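Long-range contacts in carbonic anhydrase (Neosartorya fumigata, PDB 7COJ), which probably catalyses the reversible hydration of carbon dioxide to hydrogencarbonate as a zinc-dependent beta-class carbonic anhydrase: residues Ile114-Cys119 with His169-Gly174; Asn142-Ile147 with Thr176-Val181; Val157-Val162 with Lys238-Glu243. All blocks are in the same frame, centred on the assembly; numbering follows the deposited sequence.

Contact 1: Ile114-Cys119 with His169-Gly174; sequences ILWIGC and HVVICG. With ZN (zinc ion), chain E; AZM (5-acetamido-1,3,4-thiadiazole-2-sulfonamide), chain F.
Cys173 presses its CB against one face of the Trp116 indole, 3.3 Å from Trp116 CZ2, the shortest side-chain approach between strands 114-119 and 169-174. The direction from the centroid of the six-membered ring to CB is 29° off the ring normal, so this is a CH-pi contact over the face, displaced toward the rim. Cys173 SG follows more obliquely and touches CH2. The indole reaches across to the neighbouring strand because CG stands anti to the backbone N (chi1 176°). On the same face of the sheet, Val171 fills the gap between two neighbours: CG1 meets Trp116 CE3 at 3.9 Å, and CG2 meets Ile114 CG2 at 4.1 Å. On the reverse face Leu115 and Val170 lie side by side, with Leu115 CD2 3.9 Å from Val170 CG1; Leu115 and Ile117 pack under helix 152-164, while Ile172 meets Ile147 of the loop before it. Between the two layers of side chains the backbones hydrogen-bond in regular order, from Leu115 N to His169 O (2.8 Å) through to Cys173 N to Ile117 O (2.9 Å). Past the last bond a water bridges Cys119 N and Cys173 O. Flanked by strands 137-142 and 251-257, the pair is central to the parallel part of the mixed sheet. Cys119, ending its strand, binds the zinc ion through SG at 2.3 Å, as in the beta-class carbonic anhydrase fold.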
# COMPACT_ATOMS: atom_id res chain seq x y z
N ILE A 114 15.78 14.38 -15.83
CA ILE A 114 16.28 13.43 -14.79
C ILE A 114 15.15 13.16 -13.79
O ILE A 114 14.53 14.15 -13.31
CB ILE A 114 17.53 13.95 -14.09
CG1 ILE A 114 18.67 14.22 -15.07
CG2 ILE A 114 17.96 12.99 -12.97
CD1 ILE A 114 19.82 15.02 -14.51
N LEU A 115 14.88 11.88 -13.53
CA LEU A 115 14.13 11.42 -12.34
C LEU A 115 15.16 10.92 -11.34
O LEU A 115 16.01 10.05 -11.69
CB LEU A 115 13.10 10.34 -12.70
CG LEU A 115 12.57 9.51 -11.52
CD1 LEU A 115 11.84 10.39 -10.52
CD2 LEU A 115 11.67 8.38 -11.98
N TRP A 116 15.12 11.49 -10.15
CA TRP A 116 15.99 11.11 -9.01
C TRP A 116 15.12 10.38 -7.99
O TRP A 116 14.11 10.96 -7.52
CB TRP A 116 16.62 12.35 -8.41
CG TRP A 116 17.47 12.17 -7.20
CD1 TRP A 116 17.04 12.07 -5.91
CD2 TRP A 116 18.90 12.15 -7.15
NE1 TRP A 116 18.11 11.99 -5.07
CE2 TRP A 116 19.27 12.03 -5.80
CE3 TRP A 116 19.90 12.22 -8.12
CZ2 TRP A 116 20.59 11.98 -5.39
CZ3 TRP A 116 21.21 12.18 -7.71
CH2 TRP A 116 21.55 12.07 -6.36
N ILE A 117 15.51 9.16 -7.66
CA ILE A 117 14.96 8.40 -6.51
C ILE A 117 16.10 8.26 -5.50
O ILE A 117 17.12 7.59 -5.82
CB ILE A 117 14.41 7.05 -6.99
CG1 ILE A 117 13.29 7.25 -8.01
CG2 ILE A 117 13.97 6.20 -5.80
CD1 ILE A 117 12.77 5.98 -8.61
N GLY A 118 15.96 8.91 -4.36
CA GLY A 118 17.02 8.90 -3.34
C GLY A 118 16.46 8.75 -1.94
O GLY A 118 15.25 8.60 -1.75
N CYS A 119 17.35 8.85 -0.96
CA CYS A 119 16.99 8.74 0.45
C CYS A 119 16.43 10.09 0.93
O CYS A 119 16.90 11.15 0.48
CB CYS A 119 18.15 8.25 1.28
SG CYS A 119 17.60 7.87 2.91
N HIS A 169 16.72 10.13 -18.13
CA HIS A 169 17.55 9.42 -17.13
C HIS A 169 16.74 9.13 -15.87
O HIS A 169 16.05 10.07 -15.39
CB HIS A 169 18.76 10.24 -16.74
CG HIS A 169 19.64 10.58 -17.89
ND1 HIS A 169 20.55 9.65 -18.40
CD2 HIS A 169 19.71 11.70 -18.65
CE1 HIS A 169 21.21 10.23 -19.40
NE2 HIS A 169 20.71 11.47 -19.58
N VAL A 170 16.85 7.91 -15.35
CA VAL A 170 16.34 7.58 -14.00
C VAL A 170 17.57 7.24 -13.17
O VAL A 170 18.33 6.30 -13.54
CB VAL A 170 15.33 6.43 -13.98
CG1 VAL A 170 14.88 6.17 -12.55
CG2 VAL A 170 14.13 6.73 -14.84
N VAL A 171 17.74 7.95 -12.07
CA VAL A 171 18.90 7.74 -11.16
C VAL A 171 18.36 7.19 -9.85
O VAL A 171 17.45 7.84 -9.25
CB VAL A 171 19.65 9.07 -10.93
CG1 VAL A 171 20.77 8.91 -9.94
CG2 VAL A 171 20.17 9.67 -12.23
N ILE A 172 18.90 6.06 -9.39
CA ILE A 172 18.65 5.61 -8.01
C ILE A 172 19.93 5.90 -7.26
O ILE A 172 21.02 5.39 -7.66
CB ILE A 172 18.20 4.14 -7.90
CG1 ILE A 172 16.89 3.93 -8.67
CG2 ILE A 172 18.05 3.76 -6.44
CD1 ILE A 172 16.44 2.50 -8.67
N CYS A 173 19.82 6.75 -6.24
CA CYS A 173 20.99 7.18 -5.44
C CYS A 173 20.85 6.70 -3.98
O CYS A 173 19.97 7.19 -3.28
CB CYS A 173 21.11 8.69 -5.48
SG CYS A 173 22.64 9.28 -4.72
N GLY A 174 21.70 5.77 -3.58
CA GLY A 174 21.92 5.41 -2.17
C GLY A 174 22.98 6.30 -1.57
O GLY A 174 23.57 7.12 -2.29
ZN ZN E . 19.42 6.97 4.04
C1 AZM F . 17.73 6.86 8.05
C2 AZM F . 17.22 5.37 9.82
C3 AZM F . 15.58 3.78 10.58
C4 AZM F . 15.15 2.96 11.76
N1 AZM F . 19.28 7.65 6.03
N2 AZM F . 18.35 6.01 10.00
N3 AZM F . 18.61 6.92 8.99
N4 AZM F . 16.72 4.49 10.75
O1 AZM F . 16.84 7.23 5.77
O2 AZM F . 17.70 9.18 7.06
O3 AZM F . 14.94 3.85 9.54
S1 AZM F . 17.81 7.85 6.60
S2 AZM F . 16.43 5.78 8.35
O HOH W 1 20.15 9.03 -1.44

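Contact 2: Asn142-Ile147 with Thr176-Val181; sequences NIANVI and TKCGGV. With ZN (zinc ion), chain E; AZM (5-acetamido-1,3,4-thiadiazole-2-sulfonamide), chain F.
Ala144 meets the zinc-bound Cys178 and the glycine backbone after it without a single hydrogen bond crossing the contact, and it does so from a backbone with positive phi (65°). Its CB is directed at the other segment and touches three things there: Cys178 SG at 3.9 Å, Gly180 CA at 4.2 Å and, more loosely, Val181 CG2. Gly180 has no side chain, so the methyl can lie over its CA. Ile143 CG2 approaches the same CA at 4.4 Å and also lies against the thiadiazole sulfur of the bound sulfonamide. Cys178 holds SG anti to its backbone N (chi1 -178°), which brings the sulfur to both Ala144 and the metal, with a Cys178 SG to zinc distance of 2.4 Å. The loop is braced from within by Asn142, whose amide grips Val146 twice: OD1 accepts from Val146 N at 3.1 Å, while ND2 donates to Val146 O. Trp196 adds a hydrogen bond to Ile143 O from outside. At another side of the thiadiazole, the backbone of Gly179 and Gly180 borders the inhibitor. Cys178 is the N-cap of helix 179-184 and joins Cys119 and His175 in binding zinc, with the sulfonamide N1 as a further ligand: the zinc site of a beta-class carbonic anhydrase, built from two cysteines and one histidine and occupied by an inhibitor.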
# COMPACT_ATOMS: atom_id res chain seq x y z
N ASN A 142 12.56 8.70 -0.15
CA ASN A 142 11.88 7.83 0.83
C ASN A 142 12.98 7.26 1.72
O ASN A 142 14.18 7.52 1.45
CB ASN A 142 10.96 6.83 0.13
CG ASN A 142 11.70 5.78 -0.67
OD1 ASN A 142 12.85 5.49 -0.36
ND2 ASN A 142 11.02 5.18 -1.65
N ILE A 143 12.61 6.53 2.77
CA ILE A 143 13.62 5.95 3.70
C ILE A 143 14.43 4.91 2.91
O ILE A 143 13.85 3.89 2.47
CB ILE A 143 12.95 5.30 4.92
CG1 ILE A 143 12.14 6.30 5.76
CG2 ILE A 143 13.99 4.57 5.75
CD1 ILE A 143 12.99 7.36 6.35
N ALA A 144 15.74 5.14 2.79
CA ALA A 144 16.74 4.22 2.22
C ALA A 144 16.48 3.97 0.72
O ALA A 144 16.98 2.96 0.18
CB ALA A 144 16.74 2.92 2.99
N ASN A 145 15.84 4.91 0.03
CA ASN A 145 15.69 4.86 -1.45
C ASN A 145 15.26 3.44 -1.85
O ASN A 145 15.82 2.89 -2.79
CB ASN A 145 16.96 5.32 -2.18
CG ASN A 145 18.26 4.72 -1.69
OD1 ASN A 145 18.87 5.22 -0.73
ND2 ASN A 145 18.72 3.67 -2.38
N VAL A 146 14.25 2.90 -1.18
CA VAL A 146 13.75 1.52 -1.42
C VAL A 146 12.65 1.55 -2.47
O VAL A 146 11.74 2.37 -2.35
CB VAL A 146 13.26 0.87 -0.12
CG1 VAL A 146 12.71 -0.53 -0.38
CG2 VAL A 146 14.37 0.83 0.91
N ILE A 147 12.75 0.69 -3.47
CA ILE A 147 11.66 0.49 -4.45
C ILE A 147 10.95 -0.82 -4.14
O ILE A 147 11.45 -1.87 -4.50
CB ILE A 147 12.21 0.59 -5.88
CG1 ILE A 147 12.90 1.94 -6.06
CG2 ILE A 147 11.08 0.37 -6.88
CD1 ILE A 147 13.16 2.33 -7.46
N THR A 176 26.27 6.70 1.75
CA THR A 176 27.08 6.17 2.86
C THR A 176 26.40 6.63 4.15
O THR A 176 25.77 7.72 4.13
CB THR A 176 28.54 6.62 2.75
OG1 THR A 176 28.61 8.04 2.90
CG2 THR A 176 29.19 6.20 1.45
N LYS A 177 26.53 5.85 5.21
CA LYS A 177 25.97 6.15 6.55
C LYS A 177 24.43 6.23 6.45
O LYS A 177 23.84 7.07 7.12
CB LYS A 177 26.56 7.47 7.06
CG LYS A 177 28.08 7.57 7.00
CD LYS A 177 28.72 6.62 7.93
CE LYS A 177 28.77 7.21 9.33
NZ LYS A 177 28.54 6.21 10.40
N CYS A 178 23.82 5.42 5.58
CA CYS A 178 22.33 5.32 5.50
C CYS A 178 21.87 4.50 6.70
O CYS A 178 22.09 3.28 6.72
CB CYS A 178 21.85 4.75 4.17
SG CYS A 178 20.08 4.68 4.04
N GLY A 179 21.21 5.17 7.66
CA GLY A 179 20.73 4.49 8.87
C GLY A 179 19.56 3.56 8.57
O GLY A 179 19.33 2.66 9.36
N GLY A 180 18.82 3.79 7.47
CA GLY A 180 17.81 2.82 7.00
C GLY A 180 18.44 1.48 6.66
O GLY A 180 17.96 0.42 7.13
N VAL A 181 19.49 1.50 5.86
CA VAL A 181 20.28 0.28 5.50
C VAL A 181 20.83 -0.34 6.80
O VAL A 181 20.70 -1.55 6.99
CB VAL A 181 21.38 0.64 4.49
CG1 VAL A 181 22.34 -0.53 4.27
CG2 VAL A 181 20.78 1.11 3.17
ZN ZN E . 19.42 6.97 4.04
C1 AZM F . 17.73 6.86 8.05
C2 AZM F . 17.22 5.37 9.82
C3 AZM F . 15.58 3.78 10.58
C4 AZM F . 15.15 2.96 11.76
N1 AZM F . 19.28 7.65 6.03
N2 AZM F . 18.35 6.01 10.00
N3 AZM F . 18.61 6.92 8.99
N4 AZM F . 16.72 4.49 10.75
O1 AZM F . 16.84 7.23 5.77
O2 AZM F . 17.70 9.18 7.06
O3 AZM F . 14.94 3.85 9.54
S1 AZM F . 17.81 7.85 6.60
S2 AZM F . 16.43 5.78 8.35

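Contact 3: Val157-Val162 with Lys238-Glu243. With AZM (5-acetamido-1,3,4-thiadiazole-2-sulfonamide), chain H.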
# COMPACT_ATOMS: atom_id res chain seq x y z
N VAL A 157 5.24 8.08 -9.26
CA VAL A 157 6.26 9.05 -9.74
C VAL A 157 6.95 8.48 -10.98
O VAL A 157 7.19 9.27 -11.90
CB VAL A 157 7.27 9.63 -8.72
CG1 VAL A 157 6.78 9.71 -7.30
CG2 VAL A 157 8.72 9.25 -8.92
N ILE A 158 7.24 7.18 -11.01
CA ILE A 158 7.94 6.55 -12.17
C ILE A 158 7.02 6.64 -13.40
O ILE A 158 7.49 7.08 -14.44
CB ILE A 158 8.36 5.12 -11.81
CG1 ILE A 158 9.46 5.15 -10.75
CG2 ILE A 158 8.80 4.36 -13.05
CD1 ILE A 158 9.66 3.83 -10.05
N GLU A 159 5.74 6.29 -13.26
CA GLU A 159 4.76 6.33 -14.38
C GLU A 159 4.76 7.76 -14.93
O GLU A 159 4.88 7.92 -16.15
CB GLU A 159 3.38 5.91 -13.90
CG GLU A 159 2.25 6.15 -14.89
CD GLU A 159 2.27 5.26 -16.11
OE1 GLU A 159 3.02 4.27 -16.12
OE2 GLU A 159 1.56 5.58 -17.07
N PHE A 160 4.59 8.77 -14.07
CA PHE A 160 4.51 10.18 -14.51
C PHE A 160 5.81 10.65 -15.15
O PHE A 160 5.76 11.20 -16.25
CB PHE A 160 4.12 11.11 -13.37
CG PHE A 160 3.98 12.52 -13.84
CD1 PHE A 160 2.99 12.86 -14.74
CD2 PHE A 160 4.90 13.48 -13.47
CE1 PHE A 160 2.88 14.17 -15.21
CE2 PHE A 160 4.78 14.79 -13.92
CZ PHE A 160 3.78 15.12 -14.80
N ALA A 161 6.94 10.42 -14.50
CA ALA A 161 8.24 10.92 -14.99
C ALA A 161 8.58 10.24 -16.33
O ALA A 161 9.08 10.94 -17.22
CB ALA A 161 9.33 10.69 -13.99
N VAL A 162 8.34 8.94 -16.45
CA VAL A 162 8.79 8.17 -17.64
C VAL A 162 7.78 8.38 -18.78
O VAL A 162 8.21 8.72 -19.86
CB VAL A 162 9.04 6.69 -17.33
CG1 VAL A 162 9.41 5.91 -18.58
CG2 VAL A 162 10.17 6.54 -16.33
N LYS A 238 9.19 -2.70 -14.63
CA LYS A 238 7.95 -1.93 -14.89
C LYS A 238 7.86 -1.75 -16.40
O LYS A 238 8.85 -1.26 -16.98
CB LYS A 238 8.03 -0.61 -14.13
CG LYS A 238 8.09 -0.80 -12.62
CD LYS A 238 8.26 0.51 -11.91
CE LYS A 238 8.38 0.36 -10.41
NZ LYS A 238 7.30 -0.48 -9.82
N SER A 239 6.72 -2.12 -17.00
CA SER A 239 6.53 -2.05 -18.47
C SER A 239 6.85 -0.63 -18.98
O SER A 239 7.53 -0.52 -20.02
CB SER A 239 5.14 -2.47 -18.86
OG SER A 239 5.11 -2.75 -20.26
N VAL A 240 6.42 0.41 -18.25
CA VAL A 240 6.61 1.83 -18.67
C VAL A 240 8.11 2.11 -18.87
O VAL A 240 8.48 2.84 -19.81
CB VAL A 240 5.95 2.81 -17.67
CG1 VAL A 240 6.60 2.80 -16.29
CG2 VAL A 240 5.94 4.23 -18.24
N VAL A 241 8.96 1.55 -18.02
CA VAL A 241 10.42 1.76 -18.08
C VAL A 241 10.98 0.92 -19.24
O VAL A 241 11.83 1.45 -20.00
CB VAL A 241 11.11 1.40 -16.75
CG1 VAL A 241 12.62 1.34 -16.91
CG2 VAL A 241 10.72 2.38 -15.64
N LEU A 242 10.60 -0.35 -19.34
CA LEU A 242 11.09 -1.24 -20.44
C LEU A 242 10.71 -0.60 -21.80
O LEU A 242 11.56 -0.55 -22.69
CB LEU A 242 10.46 -2.62 -20.28
CG LEU A 242 10.97 -3.45 -19.11
CD1 LEU A 242 10.04 -4.62 -18.82
CD2 LEU A 242 12.40 -3.93 -19.37
N GLU A 243 9.49 -0.10 -21.91
CA GLU A 243 8.99 0.57 -23.15
C GLU A 243 9.89 1.78 -23.48
O GLU A 243 10.30 1.93 -24.62
CB GLU A 243 7.53 0.99 -22.99
CG GLU A 243 6.53 -0.16 -22.98
CD GLU A 243 5.18 0.26 -22.41
OE1 GLU A 243 4.80 1.45 -22.60
OE2 GLU A 243 4.52 -0.56 -21.72
C1 AZM H . 2.61 16.63 -11.73
C2 AZM H . 1.11 15.55 -13.16
C3 AZM H . -0.27 13.61 -13.33
C4 AZM H . -1.20 12.87 -14.26
N1 AZM H . 3.37 18.60 -10.05
N2 AZM H . 1.47 16.72 -13.62
N3 AZM H . 2.38 17.34 -12.78
N4 AZM H . 0.21 14.78 -13.83
O1 AZM H . 3.38 16.23 -9.40
O2 AZM H . 5.03 17.09 -11.03
O3 AZM H . 0.06 13.22 -12.22
S1 AZM H . 3.72 17.12 -10.45
S2 AZM H . 1.82 15.11 -11.65
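Ile158 and Val162, one turn apart on helix 152-164, point at helix 239-248 and carry the close-packed part of the contact. From Ile158, CG2 meets Val241 CG2 at 3.8 Å and, less closely, Val240 CG1. Val162 has CG1 anti to its backbone N (chi1 176°), and this branch lies against Val240, 3.4 Å from Val240 O and 3.9 Å from Val240 CG2. Its other branch, CG2, is only loosely against Val241 CG2. No hydrogen bond crosses between the segments; the joint is made by aliphatic branches, and Leu235 of helix 216-236 touches both Ile158 and Val241 to close the apolar patch. Glu159, bent at chi2 (70°), adds a buried carboxylate: OE1 comes to 3.6 Å from Val240 CG2, while OE2 forms a salt bridge with Arg163. The short helical segments have their axes 9.7 Å apart at an angle of 27°, so the helices run in broadly the same direction. This is a helix-helix layer of the alpha/beta fold: the first helix also lies against the sheet, Ile158 touching Leu115 and Ile117, while the second lies along its flank. Phe160 points away from helix 239-248, and the thiadiazole sulfur S2 of a bound sulfonamide lies over the centre of its ring. Toward solvent the character changes. Lys238, the N-cap residue of its helix and partly exposed, as Val240 is, lays its aliphatic chain at about a right angle across Ile158, with CE 3.7 Å from Ile158 CD1. Arg163 also salt-bridges Glu243 OE1, so it links the acidic side chains of both helices, and Ser239 OG donates to Glu243 OE2 at 2.7 Å on the partly exposed outer side.

In the fold
Contact 1 is the core of the chain, about 3 Å from its centre, and both other contacts touch its strands. Contact 2 lies at their C-terminal ends: Cys119 and Cys178 bind the same zinc ion, and Gly118 O is probably hydrogen-bonded to Asn142 N. Contact 3 lies on the Leu115 and Ile117 face, where Ile158 packs, its centre about 13 Å from that of contact 1 and 22 Å from that of contact 2. Chemistry follows position: backbone bonding in the sheet, metal ligation and methyl-to-glycine packing at the site, and aliphatic helix packing farther out. All touching residues of contacts 1 and 2 are buried, whereas contact 3 includes two partly exposed ones.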